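Local coordinates for protein beta-ketoacyl synthase (Pseudomonas aeruginosa, PDB 4CW4) that condenses acetyl-coenzyme A with malonyl-acyl carrier protein to make the acetoacetyl primer that starts fatty acid synthesis, at residues 107-112 with 154-159; 100-105 with 162-167; 135-140 with 147-152. All coordinates share one frame; numbering follows the deposited sequence.

In the fold
Read from the N terminus, the chain visits the three contacts in mirror order. It passes 100-105, where strand 104-112 begins, then 107-112, runs outward through 120-124 and 135-140, turns back after 140 and returns through 147-152, then through 154-159 and 162-167, which hold strand 155-163 and the loop after it. Interaction 3 therefore closes the shortest loop, a hairpin; interaction 1 encloses it, and interaction 2 encloses both, with no crossing. Interactions 1 and 2 are successive parts of the same strand pair, an arm whose interaction 2 end lies nearer the centre of the chain. Interaction 3 belongs to a separate three-stranded sheet farther out, whose W137 and I151 pack against F157 of interaction 1.

Interaction 1: 107-112 with 154-159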
ATOM      1  N   HIS A 107       3.256 -26.920 -12.283  1.00 12.76           N
ATOM      2  CA  HIS A 107       4.304 -27.906 -12.569  1.00 12.98           C
ATOM      3  C   HIS A 107       4.278 -29.001 -11.514  1.00 13.18           C
ATOM      4  O   HIS A 107       4.311 -28.691 -10.333  1.00 15.21           O
ATOM      5  CB  HIS A 107       5.701 -27.275 -12.506  1.00 13.64           C
ATOM      6  CG  HIS A 107       5.994 -26.286 -13.583  1.00 13.65           C
ATOM      7  ND1 HIS A 107       6.828 -25.207 -13.380  1.00 13.76           N
ATOM      8  CD2 HIS A 107       5.593 -26.211 -14.876  1.00 15.76           C
ATOM      9  CE1 HIS A 107       6.908 -24.501 -14.491  1.00 15.16           C
ATOM     10  NE2 HIS A 107       6.181 -25.095 -15.419  1.00 16.05           N
ATOM     11  N   LYS A 108       4.266 -30.267 -11.915  1.00 13.74           N
ATOM     12  CA  LYS A 108       4.583 -31.343 -10.984  1.00 14.08           C
ATOM     13  C   LYS A 108       6.073 -31.593 -11.019  1.00 13.63           C
ATOM     14  O   LYS A 108       6.705 -31.445 -12.060  1.00 13.76           O
ATOM     15  CB  LYS A 108       3.894 -32.647 -11.375  1.00 13.53           C
ATOM     16  CG  LYS A 108       2.413 -32.708 -11.071  1.00 14.75           C
ATOM     17  CD  LYS A 108       1.931 -34.135 -11.269  1.00 15.23           C
ATOM     18  CE  LYS A 108       0.448 -34.291 -11.033  1.00 15.78           C
ATOM     19  NZ  LYS A 108       0.065 -35.719 -11.171  1.00 16.06           N
ATOM     20  N   VAL A 109       6.608 -32.010  -9.880  1.00 13.97           N
ATOM     21  CA  VAL A 109       7.956 -32.543  -9.808  1.00 14.16           C
ATOM     22  C   VAL A 109       7.899 -33.997 -10.277  1.00 14.53           C
ATOM     23  O   VAL A 109       7.214 -34.825  -9.680  1.00 17.33           O
ATOM     24  CB  VAL A 109       8.525 -32.474  -8.398  1.00 15.86           C
ATOM     25  CG1 VAL A 109       9.902 -33.160  -8.333  1.00 17.66           C
ATOM     26  CG2 VAL A 109       8.620 -31.021  -7.937  1.00 17.53           C
ATOM     27  N   LEU A 110       8.614 -34.282 -11.355  1.00 13.82           N
ATOM     28  CA  LEU A 110       8.700 -35.629 -11.894  1.00 14.09           C
ATOM     29  C   LEU A 110      10.107 -36.152 -11.649  1.00 15.45           C
ATOM     30  O   LEU A 110      11.079 -35.668 -12.239  1.00 16.42           O
ATOM     31  CB  LEU A 110       8.373 -35.604 -13.386  1.00 15.47           C
ATOM     32  CG  LEU A 110       8.533 -36.911 -14.156  1.00 16.75           C
ATOM     33  CD1 LEU A 110       7.618 -37.995 -13.612  1.00 17.20           C
ATOM     34  CD2 LEU A 110       8.251 -36.679 -15.624  1.00 18.27           C
ATOM     35  N   GLU A 111      10.213 -37.118 -10.747  1.00 16.49           N
ATOM     36  CA  GLU A 111      11.498 -37.716 -10.438  1.00 21.46           C
ATOM     37  C   GLU A 111      11.776 -38.836 -11.417  1.00 24.14           C
ATOM     38  O   GLU A 111      11.129 -39.877 -11.365  1.00 25.83           O
ATOM     39  CB  GLU A 111      11.508 -38.266  -9.011  1.00 26.04           C
ATOM     40  CG  GLU A 111      11.332 -37.203  -7.950  1.00 30.66           C
ATOM     41  CD  GLU A 111      11.297 -37.783  -6.547  1.00 34.77           C
ATOM     42  OE1 GLU A 111      12.323 -38.359  -6.118  1.00 37.20           O
ATOM     43  OE2 GLU A 111      10.246 -37.667  -5.878  1.00 35.85           O
ATOM     44  N   LEU A 112      12.733 -38.616 -12.310  1.00 25.43           N
ATOM     45  CA  LEU A 112      13.129 -39.647 -13.261  1.00 29.96           C
ATOM     46  C   LEU A 112      14.370 -40.338 -12.785  1.00 33.73           C
ATOM     47  O   LEU A 112      15.363 -39.698 -12.468  1.00 33.12           O
ATOM     48  CB  LEU A 112      13.373 -39.056 -14.640  1.00 30.96           C
ATOM     49  CG  LEU A 112      12.133 -38.439 -15.275  1.00 32.27           C
ATOM     50  CD1 LEU A 112      12.361 -38.250 -16.756  1.00 32.80           C
ATOM     51  CD2 LEU A 112      10.900 -39.292 -15.010  1.00 32.55           C
ATOM     52  N   ARG A 154      18.800 -40.575 -10.302  1.00 35.23           N
ATOM     53  CA  ARG A 154      17.502 -39.926 -10.151  1.00 34.66           C
ATOM     54  C   ARG A 154      17.675 -38.417 -10.222  1.00 31.51           C
ATOM     55  O   ARG A 154      18.588 -37.860  -9.631  1.00 32.28           O
ATOM     56  CB  ARG A 154      16.838 -40.277  -8.813  1.00 37.66           C
ATOM     57  CG  ARG A 154      15.425 -39.703  -8.674  1.00 41.18           C
ATOM     58  CD  ARG A 154      14.869 -39.860  -7.272  1.00 44.33           C
ATOM     59  NE  ARG A 154      14.821 -41.248  -6.814  1.00 46.95           N
ATOM     60  CZ  ARG A 154      14.450 -41.617  -5.588  1.00 48.87           C
ATOM     61  NH1 ARG A 154      14.097 -40.703  -4.688  1.00 49.88           N
ATOM     62  NH2 ARG A 154      14.438 -42.902  -5.255  1.00 49.34           N
ATOM     63  N   CYS A 155      16.792 -37.745 -10.940  1.00 27.65           N
ATOM     64  CA  CYS A 155      16.770 -36.302 -10.870  1.00 25.80           C
ATOM     65  C   CYS A 155      15.369 -35.799 -11.098  1.00 21.85           C
ATOM     66  O   CYS A 155      14.471 -36.557 -11.456  1.00 22.94           O
ATOM     67  CB  CYS A 155      17.731 -35.686 -11.865  1.00 27.64           C
ATOM     68  SG  CYS A 155      17.308 -36.038 -13.527  1.00 29.32           S
ATOM     69  N   GLU A 156      15.203 -34.508 -10.863  1.00 19.67           N
ATOM     70  CA  GLU A 156      13.899 -33.891 -10.848  1.00 19.77           C
ATOM     71  C   GLU A 156      13.711 -33.007 -12.053  1.00 19.22           C
ATOM     72  O   GLU A 156      14.464 -32.064 -12.274  1.00 23.25           O
ATOM     73  CB  GLU A 156      13.738 -33.035  -9.593  1.00 21.92           C
ATOM     74  CG  GLU A 156      13.651 -33.844  -8.319  1.00 25.86           C
ATOM     75  CD  GLU A 156      13.281 -32.993  -7.134  1.00 29.01           C
ATOM     76  OE1 GLU A 156      13.209 -31.762  -7.295  1.00 30.14           O
ATOM     77  OE2 GLU A 156      13.057 -33.558  -6.049  1.00 31.28           O
ATOM     78  N   PHE A 157      12.705 -33.328 -12.836  1.00 15.41           N
ATOM     79  CA  PHE A 157      12.206 -32.432 -13.857  1.00 14.39           C
ATOM     80  C   PHE A 157      10.909 -31.814 -13.365  1.00 14.37           C
ATOM     81  O   PHE A 157      10.239 -32.367 -12.499  1.00 16.32           O
ATOM     82  CB  PHE A 157      11.948 -33.201 -15.149  1.00 16.41           C
ATOM     83  CG  PHE A 157      13.198 -33.667 -15.801  1.00 20.39           C
ATOM     84  CD1 PHE A 157      13.990 -32.777 -16.470  1.00 22.38           C
ATOM     85  CD2 PHE A 157      13.612 -34.984 -15.709  1.00 23.51           C
ATOM     86  CE1 PHE A 157      15.171 -33.171 -17.061  1.00 23.83           C
ATOM     87  CE2 PHE A 157      14.778 -35.373 -16.300  1.00 24.60           C
ATOM     88  CZ  PHE A 157      15.557 -34.455 -16.989  1.00 23.68           C
ATOM     89  N   LYS A 158      10.574 -30.665 -13.924  1.00 12.75           N
ATOM     90  CA  LYS A 158       9.241 -30.103 -13.734  1.00 12.55           C
ATOM     91  C   LYS A 158       8.446 -30.269 -15.022  1.00 12.97           C
ATOM     92  O   LYS A 158       8.943 -29.975 -16.108  1.00 14.73           O
ATOM     93  CB  LYS A 158       9.307 -28.638 -13.335  1.00 13.99           C
ATOM     94  CG  LYS A 158       9.369 -28.385 -11.792  1.00 15.73           C
ATOM     95  CD  LYS A 158      10.439 -29.204 -11.060  1.00 17.79           C
ATOM     96  CE  LYS A 158      11.865 -28.738 -11.373  1.00 20.10           C
ATOM     97  NZ  LYS A 158      12.924 -29.379 -10.480  1.00 22.76           N
ATOM     98  N   VAL A 159       7.226 -30.788 -14.898  1.00 13.34           N
ATOM     99  CA  VAL A 159       6.370 -31.031 -16.062  1.00 12.66           C
ATOM    100  C   VAL A 159       5.050 -30.266 -15.932  1.00 12.33           C
ATOM    101  O   VAL A 159       4.493 -30.155 -14.845  1.00 11.88           O
ATOM    102  CB  VAL A 159       6.100 -32.555 -16.255  1.00 14.10           C
ATOM    103  CG1 VAL A 159       7.361 -33.287 -16.565  1.00 18.59           C
ATOM    104  CG2 VAL A 159       5.425 -33.170 -15.033  1.00 14.92           C
TER
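The carbonyl oxygen of F157 takes two donors from the opposite strand: the amide N of L110 at 2.8 Å, in a nearly straight bond of 170°, and the CA-H of V109, its CA 3.5 Å away. This is the antiparallel two-stranded sheet 104-112/155-163, in which K108-V159, L110-F157 and L112-C155 are hydrogen-bonded pairs, and it illustrates how such a ribbon separates its side chains by face. On one face, CD2 of L110 meets CG1 of V159 at 3.6 Å, and L112 crosses F157 at about a right angle, its CD1 3.7 Å from CD2 of the ring. Beyond strand 155-163 the sheet runs on into the second subunit, where an antiparallel strand pairs with F157, K158 and V159. The other face is more polar: CG1 of V109 lies against the carboxylate of E156, 3.6 Å from its CD, while K158 bends at chi2 and chi3 and carries NZ to D160 of the second subunit. At the far end E111 and R154 form a salt bridge whose hydrogen bond is weak: OE1 of E111 lies 3.3 Å from NH1 of R154, at 129° at the hydrogen, with the carboxylate and guanidinium planes turned 61° apart.

Interaction 2: 100-105 with 162-167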
ATOM      1  N   ASP A 100      -9.755 -21.501 -16.371  1.00 12.06           N
ATOM      2  CA  ASP A 100     -10.636 -22.638 -16.296  1.00 12.03           C
ATOM      3  C   ASP A 100     -10.510 -23.210 -14.892  1.00 11.60           C
ATOM      4  O   ASP A 100      -9.479 -23.790 -14.558  1.00 11.42           O
ATOM      5  CB  ASP A 100     -10.224 -23.682 -17.338  1.00 12.34           C
ATOM      6  CG  ASP A 100     -11.143 -24.889 -17.375  1.00 12.52           C
ATOM      7  OD1 ASP A 100     -11.883 -25.145 -16.404  1.00 13.12           O
ATOM      8  OD2 ASP A 100     -11.079 -25.613 -18.391  1.00 13.48           O
ATOM      9  N   PRO A 101     -11.575 -23.110 -14.083  1.00 11.78           N
ATOM     10  CA  PRO A 101     -11.397 -23.533 -12.695  1.00 12.22           C
ATOM     11  C   PRO A 101     -11.317 -25.047 -12.533  1.00 11.57           C
ATOM     12  O   PRO A 101     -11.124 -25.504 -11.419  1.00 13.03           O
ATOM     13  CB  PRO A 101     -12.636 -22.944 -11.997  1.00 12.24           C
ATOM     14  CG  PRO A 101     -13.659 -22.939 -13.093  1.00 11.74           C
ATOM     15  CD  PRO A 101     -12.917 -22.537 -14.314  1.00 11.97           C
ATOM     16  N   ASP A 102     -11.477 -25.798 -13.624  1.00 11.24           N
ATOM     17  CA  ASP A 102     -11.192 -27.226 -13.620  1.00 11.76           C
ATOM     18  C   ASP A 102      -9.854 -27.580 -14.288  1.00 12.51           C
ATOM     19  O   ASP A 102      -9.504 -28.756 -14.393  1.00 13.85           O
ATOM     20  CB  ASP A 102     -12.324 -27.972 -14.322  1.00 12.72           C
ATOM     21  CG  ASP A 102     -13.614 -27.902 -13.551  1.00 14.83           C
ATOM     22  OD1 ASP A 102     -13.598 -28.271 -12.349  1.00 15.48           O
ATOM     23  OD2 ASP A 102     -14.634 -27.463 -14.128  1.00 16.39           O
ATOM     24  N   ALA A 103      -9.104 -26.577 -14.731  1.00 11.65           N
ATOM     25  CA  ALA A 103      -7.855 -26.850 -15.441  1.00 13.20           C
ATOM     26  C   ALA A 103      -6.895 -25.668 -15.369  1.00 12.72           C
ATOM     27  O   ALA A 103      -6.717 -24.913 -16.346  1.00 13.76           O
ATOM     28  CB  ALA A 103      -8.132 -27.232 -16.889  1.00 13.44           C
ATOM     29  N   VAL A 104      -6.276 -25.504 -14.206  1.00 12.22           N
ATOM     30  CA  VAL A 104      -5.262 -24.466 -14.030  1.00 12.75           C
ATOM     31  C   VAL A 104      -3.890 -25.104 -14.103  1.00 12.35           C
ATOM     32  O   VAL A 104      -3.645 -26.173 -13.547  1.00 13.41           O
ATOM     33  CB  VAL A 104      -5.452 -23.631 -12.715  1.00 14.69           C
ATOM     34  CG1 VAL A 104      -6.783 -22.899 -12.712  1.00 14.83           C
ATOM     35  CG2 VAL A 104      -5.353 -24.482 -11.486  1.00 17.47           C
ATOM     36  N   HIS A 105      -2.994 -24.427 -14.798  1.00 13.92           N
ATOM     37  CA  HIS A 105      -1.645 -24.904 -15.007  1.00 14.78           C
ATOM     38  C   HIS A 105      -0.802 -24.832 -13.740  1.00 15.01           C
ATOM     39  O   HIS A 105      -0.891 -23.877 -12.960  1.00 17.46           O
ATOM     40  CB  HIS A 105      -0.965 -24.087 -16.110  1.00 16.22           C
ATOM     41  CG  HIS A 105       0.487 -24.417 -16.294  1.00 17.50           C
ATOM     42  ND1 HIS A 105       1.491 -23.722 -15.655  1.00 18.76           N
ATOM     43  CD2 HIS A 105       1.100 -25.360 -17.051  1.00 17.47           C
ATOM     44  CE1 HIS A 105       2.662 -24.236 -15.991  1.00 18.19           C
ATOM     45  NE2 HIS A 105       2.451 -25.221 -16.847  1.00 18.65           N
ATOM     46  N   TYR A 162      -2.243 -29.979 -15.008  1.00 12.12           N
ATOM     47  CA  TYR A 162      -3.461 -29.198 -14.840  1.00 11.53           C
ATOM     48  C   TYR A 162      -4.280 -29.712 -13.680  1.00 11.56           C
ATOM     49  O   TYR A 162      -4.451 -30.918 -13.511  1.00 12.62           O
ATOM     50  CB  TYR A 162      -4.251 -29.190 -16.154  1.00 12.59           C
ATOM     51  CG  TYR A 162      -3.427 -28.526 -17.216  1.00 15.00           C
ATOM     52  CD1 TYR A 162      -2.518 -29.248 -17.979  1.00 17.05           C
ATOM     53  CD2 TYR A 162      -3.491 -27.150 -17.394  1.00 17.93           C
ATOM     54  CE1 TYR A 162      -1.707 -28.610 -18.905  1.00 20.32           C
ATOM     55  CE2 TYR A 162      -2.693 -26.511 -18.321  1.00 20.36           C
ATOM     56  CZ  TYR A 162      -1.807 -27.242 -19.074  1.00 22.42           C
ATOM     57  OH  TYR A 162      -1.010 -26.595 -20.003  1.00 27.12           O
ATOM     58  N   ARG A 163      -4.792 -28.788 -12.871  1.00 12.08           N
ATOM     59  CA  ARG A 163      -5.568 -29.171 -11.699  1.00 12.36           C
ATOM     60  C   ARG A 163      -6.835 -28.347 -11.588  1.00 12.30           C
ATOM     61  O   ARG A 163      -6.967 -27.298 -12.210  1.00 12.78           O
ATOM     62  CB  ARG A 163      -4.735 -29.029 -10.422  1.00 13.23           C
ATOM     63  CG  ARG A 163      -4.350 -27.580 -10.096  1.00 14.16           C
ATOM     64  CD  ARG A 163      -3.458 -27.488  -8.876  1.00 16.74           C
ATOM     65  NE  ARG A 163      -4.151 -27.989  -7.688  1.00 20.31           N
ATOM     66  CZ  ARG A 163      -4.961 -27.270  -6.917  1.00 21.38           C
ATOM     67  NH1 ARG A 163      -5.177 -25.986  -7.169  1.00 21.52           N
ATOM     68  NH2 ARG A 163      -5.555 -27.847  -5.884  1.00 22.94           N
ATOM     69  N   ALA A 164      -7.756 -28.836 -10.772  1.00 12.66           N
ATOM     70  CA  ALA A 164      -8.995 -28.127 -10.515  1.00 12.28           C
ATOM     71  C   ALA A 164      -8.861 -27.320  -9.230  1.00 13.89           C
ATOM     72  O   ALA A 164      -8.245 -27.766  -8.273  1.00 15.93           O
ATOM     73  CB  ALA A 164     -10.141 -29.090 -10.410  1.00 13.36           C
ATOM     74  N   LEU A 165      -9.425 -26.120  -9.239  1.00 13.51           N
ATOM     75  CA  LEU A 165      -9.539 -25.318  -8.023  1.00 13.72           C
ATOM     76  C   LEU A 165     -10.776 -25.782  -7.266  1.00 13.32           C
ATOM     77  O   LEU A 165     -11.761 -26.208  -7.866  1.00 14.02           O
ATOM     78  CB  LEU A 165      -9.691 -23.838  -8.375  1.00 13.91           C
ATOM     79  CG  LEU A 165      -8.579 -23.165  -9.181  1.00 15.20           C
ATOM     80  CD1 LEU A 165      -8.981 -21.753  -9.574  1.00 15.98           C
ATOM     81  CD2 LEU A 165      -7.297 -23.117  -8.368  1.00 17.34           C
ATOM     82  N   THR A 166     -10.746 -25.697  -5.946  1.00 13.57           N
ATOM     83  CA  THR A 166     -11.937 -26.035  -5.164  1.00 13.87           C
ATOM     84  C   THR A 166     -13.031 -24.962  -5.281  1.00 13.21           C
ATOM     85  O   THR A 166     -14.180 -25.221  -4.974  1.00 14.60           O
ATOM     86  CB  THR A 166     -11.603 -26.215  -3.686  1.00 15.21           C
ATOM     87  OG1 THR A 166     -11.098 -24.983  -3.180  1.00 15.29           O
ATOM     88  CG2 THR A 166     -10.568 -27.341  -3.498  1.00 16.28           C
ATOM     89  N   VAL A 167     -12.646 -23.765  -5.710  1.00 11.84           N
ATOM     90  CA  VAL A 167     -13.535 -22.615  -5.874  1.00 11.07           C
ATOM     91  C   VAL A 167     -13.829 -22.434  -7.355  1.00 11.72           C
ATOM     92  O   VAL A 167     -12.908 -22.478  -8.175  1.00 13.16           O
ATOM     93  CB  VAL A 167     -12.838 -21.351  -5.307  1.00 11.12           C
ATOM     94  CG1 VAL A 167     -13.572 -20.067  -5.682  1.00 12.02           C
ATOM     95  CG2 VAL A 167     -12.706 -21.488  -3.794  1.00 12.87           C
TER
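The side chain of Y162 crosses that of H105 obliquely and can be traced atom by atom. Its CB passes the carbonyl oxygen of V104 at 4.0 Å and lies loosely against the methyl of A103. The next ring atoms meet H105: CD2 is 3.8 Å from its CA and CE2 3.7 Å from its CB. At the tip, OH approaches CD2 of H105 at 3.8 Å, near the imidazole plane. The rings form an offset edge-to-face pair, with the edge of H105 toward the face of Y162 and the planes at 65°. H105 is placed for this by chi1 of 174°, which sets CG opposite the backbone N; its NE2 bonds to D160 of the same chain.

The pair closes the inner end of the antiparallel sheet 104-112/155-163, where a classic beta bulge sets both A103 and V104 against R163. The N-H of V104 reaches the carbonyl oxygen of R163 at 2.8 Å, in the carbonyl plane. The type I turn D100 to A103 runs into the bulge at A103, and an Asx turn adds a bond from the N-H of D102 to OD1 of D100; the carboxylate of D102 is salt-bridged to R93 and K168. The turn presents the carbonyl oxygen of P101 to the N-H of L165 at 2.8 Å. On the face away from the two rings, CG2 of V104 touches CG of R163 at 3.5 Å, and L165 crosses V104 to continue toward I322 of helix 319-327.

Three backbone bonds thus set the register, while the side chains meet across it by van der Waals and edge-to-face contacts, the ring pair on one face and the V104 contacts on the other.

Interaction 3: 135-140 with 147-152; sequences ANWSIA and VLVSIH
The indole of W137 receives I151 over one face: CG1 of I151 stands 3.7 Å from the centroid of the five-membered ring and only 11° off its normal, a clear CH-pi contact. The two side chains lie side by side and point the same way. W137 holds CG beside its backbone N and anti to its carbonyl carbon, and the small chi2 of 13° turns the six-membered ring so that CE3 comes 3.7 Å from CG1 of V149. CD1 of I151 lies along the same indole, near CE2 and CZ2.

Farther on, I139 takes a different shape. Its chi1 of -41° departs from the staggered value; CG2 faces V147, 3.7 Å from its CB, while CD1 runs alongside V149. These residues belong to a beta hairpin of strands 138-141 and 147-151, with S138-S150 and A140-L148 as hydrogen-bonded pairs and I139-V149 as the non-hydrogen-bonded pair between them. Strand 120-124 lies on the other side of 147-151 and completes a three-stranded sheet, its T121 bonding OG of S150.

At the open end of the hairpin, N136 and H152 meet obliquely, amide and imidazole planes standing steeply to each other. The carbonyl oxygen of N136 sits in the imidazole plane, 3.1 Å from CD2 of H152. NE2 of H152 is paired with OG of S138, but the 2.5 Å separation is very short and its exact value doubtful. OD1 of N136 accepts from two waters, the nearer at 2.7 Å; the farther one also donates, weakly, to the carbonyl oxygen of H152.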
ATOM      1  N   ALA A 135      26.588 -33.008 -12.890  1.00 21.44           N
ATOM      2  CA  ALA A 135      27.844 -33.725 -13.025  1.00 21.44           C
ATOM      3  C   ALA A 135      27.673 -35.180 -13.449  1.00 20.85           C
ATOM      4  O   ALA A 135      28.571 -35.762 -14.058  1.00 20.92           O
ATOM      5  CB  ALA A 135      28.639 -33.641 -11.728  1.00 22.97           C
ATOM      6  N   ASN A 136      26.511 -35.758 -13.153  1.00 21.15           N
ATOM      7  CA  ASN A 136      26.290 -37.175 -13.366  1.00 22.17           C
ATOM      8  C   ASN A 136      25.783 -37.448 -14.778  1.00 22.50           C
ATOM      9  O   ASN A 136      25.861 -38.585 -15.227  1.00 24.94           O
ATOM     10  CB  ASN A 136      25.307 -37.703 -12.308  1.00 23.73           C
ATOM     11  CG  ASN A 136      25.414 -39.195 -12.086  1.00 25.60           C
ATOM     12  OD1 ASN A 136      24.581 -39.978 -12.573  1.00 28.14           O
ATOM     13  ND2 ASN A 136      26.433 -39.606 -11.344  1.00 25.24           N
ATOM     14  N   TRP A 137      25.285 -36.417 -15.478  1.00 20.03           N
ATOM     15  CA  TRP A 137      24.791 -36.572 -16.854  1.00 20.98           C
ATOM     16  C   TRP A 137      25.934 -36.816 -17.847  1.00 22.08           C
ATOM     17  O   TRP A 137      27.003 -36.217 -17.745  1.00 24.19           O
ATOM     18  CB  TRP A 137      23.990 -35.342 -17.319  1.00 19.01           C
ATOM     19  CG  TRP A 137      22.684 -35.097 -16.611  1.00 17.85           C
ATOM     20  CD1 TRP A 137      22.246 -35.682 -15.463  1.00 18.05           C
ATOM     21  CD2 TRP A 137      21.638 -34.202 -17.029  1.00 17.00           C
ATOM     22  NE1 TRP A 137      20.998 -35.205 -15.133  1.00 18.21           N
ATOM     23  CE2 TRP A 137      20.603 -34.294 -16.078  1.00 17.47           C
ATOM     24  CE3 TRP A 137      21.484 -33.332 -18.113  1.00 18.19           C
ATOM     25  CZ2 TRP A 137      19.427 -33.550 -16.182  1.00 18.85           C
ATOM     26  CZ3 TRP A 137      20.315 -32.602 -18.217  1.00 19.40           C
ATOM     27  CH2 TRP A 137      19.304 -32.713 -17.251  1.00 19.15           C
ATOM     28  N   SER A 138      25.675 -37.698 -18.807  1.00 21.09           N
ATOM     29  CA  SER A 138      26.555 -37.934 -19.945  1.00 21.15           C
ATOM     30  C   SER A 138      26.168 -37.019 -21.084  1.00 19.97           C
ATOM     31  O   SER A 138      24.984 -36.847 -21.342  1.00 19.26           O
ATOM     32  CB  SER A 138      26.364 -39.367 -20.480  1.00 21.50           C
ATOM     33  OG  SER A 138      26.712 -40.345 -19.538  1.00 22.28           O
ATOM     34  N   ILE A 139      27.159 -36.480 -21.791  1.00 19.86           N
ATOM     35  CA  ILE A 139      26.928 -35.676 -22.987  1.00 22.65           C
ATOM     36  C   ILE A 139      27.878 -36.120 -24.075  1.00 24.46           C
ATOM     37  O   ILE A 139      29.073 -36.324 -23.819  1.00 23.58           O
ATOM     38  CB  ILE A 139      27.256 -34.188 -22.760  1.00 25.44           C
ATOM     39  CG1 ILE A 139      26.773 -33.732 -21.399  1.00 27.18           C
ATOM     40  CG2 ILE A 139      26.654 -33.340 -23.872  1.00 25.75           C
ATOM     41  CD1 ILE A 139      25.263 -33.656 -21.268  1.00 27.61           C
ATOM     42  N   ALA A 140      27.359 -36.263 -25.292  1.00 26.41           N
ATOM     43  CA  ALA A 140      28.199 -36.584 -26.434  1.00 30.02           C
ATOM     44  C   ALA A 140      27.749 -35.765 -27.629  1.00 32.42           C
ATOM     45  O   ALA A 140      26.597 -35.339 -27.691  1.00 31.68           O
ATOM     46  CB  ALA A 140      28.125 -38.055 -26.743  1.00 31.03           C
ATOM     47  N   VAL A 147      23.137 -32.277 -28.897  1.00 29.22           N
ATOM     48  CA  VAL A 147      23.959 -33.226 -28.152  1.00 27.17           C
ATOM     49  C   VAL A 147      23.110 -34.389 -27.667  1.00 24.97           C
ATOM     50  O   VAL A 147      21.895 -34.269 -27.518  1.00 24.12           O
ATOM     51  CB  VAL A 147      24.658 -32.575 -26.928  1.00 27.62           C
ATOM     52  CG1 VAL A 147      25.708 -31.564 -27.382  1.00 27.92           C
ATOM     53  CG2 VAL A 147      23.641 -31.931 -25.984  1.00 27.20           C
ATOM     54  N   LEU A 148      23.777 -35.509 -27.417  1.00 23.05           N
ATOM     55  CA  LEU A 148      23.128 -36.716 -26.919  1.00 22.17           C
ATOM     56  C   LEU A 148      23.350 -36.813 -25.415  1.00 20.06           C
ATOM     57  O   LEU A 148      24.475 -36.905 -24.952  1.00 20.64           O
ATOM     58  CB  LEU A 148      23.693 -37.943 -27.626  1.00 23.88           C
ATOM     59  CG  LEU A 148      23.036 -39.275 -27.267  1.00 25.29           C
ATOM     60  CD1 LEU A 148      21.549 -39.295 -27.633  1.00 25.37           C
ATOM     61  CD2 LEU A 148      23.781 -40.431 -27.951  1.00 26.46           C
ATOM     62  N   VAL A 149      22.269 -36.771 -24.654  1.00 18.28           N
ATOM     63  CA  VAL A 149      22.348 -36.746 -23.202  1.00 16.72           C
ATOM     64  C   VAL A 149      21.844 -38.051 -22.617  1.00 16.06           C
ATOM     65  O   VAL A 149      20.837 -38.583 -23.069  1.00 15.92           O
ATOM     66  CB  VAL A 149      21.463 -35.619 -22.648  1.00 15.86           C
ATOM     67  CG1 VAL A 149      21.597 -35.520 -21.145  1.00 17.23           C
ATOM     68  CG2 VAL A 149      21.838 -34.305 -23.315  1.00 16.97           C
ATOM     69  N   SER A 150      22.543 -38.566 -21.615  1.00 15.50           N
ATOM     70  CA  SER A 150      22.052 -39.706 -20.846  1.00 15.82           C
ATOM     71  C   SER A 150      22.173 -39.434 -19.373  1.00 16.48           C
ATOM     72  O   SER A 150      23.119 -38.809 -18.913  1.00 17.72           O
ATOM     73  CB  SER A 150      22.795 -41.000 -21.186  1.00 18.52           C
ATOM     74  OG  SER A 150      22.578 -41.331 -22.530  1.00 20.83           O
ATOM     75  N   ILE A 151      21.175 -39.907 -18.643  1.00 17.30           N
ATOM     76  CA  ILE A 151      21.040 -39.670 -17.218  1.00 20.15           C
ATOM     77  C   ILE A 151      21.193 -41.006 -16.505  1.00 24.26           C
ATOM     78  O   ILE A 151      20.641 -42.016 -16.945  1.00 25.75           O
ATOM     79  CB  ILE A 151      19.666 -39.034 -16.913  1.00 20.39           C
ATOM     80  CG1 ILE A 151      19.604 -37.626 -17.514  1.00 19.21           C
ATOM     81  CG2 ILE A 151      19.410 -39.006 -15.419  1.00 21.88           C
ATOM     82  CD1 ILE A 151      18.234 -36.956 -17.427  1.00 19.66           C
ATOM     83  N   HIS A 152      21.934 -41.001 -15.403  1.00 26.34           N
ATOM     84  CA  HIS A 152      22.294 -42.242 -14.702  1.00 28.87           C
ATOM     85  C   HIS A 152      21.823 -42.284 -13.256  1.00 33.71           C
ATOM     86  O   HIS A 152      21.900 -43.335 -12.599  1.00 36.50           O
ATOM     87  CB  HIS A 152      23.804 -42.414 -14.725  1.00 25.46           C
ATOM     88  CG  HIS A 152      24.383 -42.255 -16.088  1.00 20.73           C
ATOM     89  ND1 HIS A 152      24.281 -43.241 -17.039  1.00 18.47           N
ATOM     90  CD2 HIS A 152      24.975 -41.204 -16.698  1.00 19.51           C
ATOM     91  CE1 HIS A 152      24.834 -42.823 -18.162  1.00 18.15           C
ATOM     92  NE2 HIS A 152      25.268 -41.590 -17.980  1.00 18.59           N
TER
HETATM   93  O   HOH W   1      22.766 -38.963 -14.260  1.00 27.16           O
HETATM   94  O   HOH W   2      24.637 -42.558 -10.868  1.00 29.29           O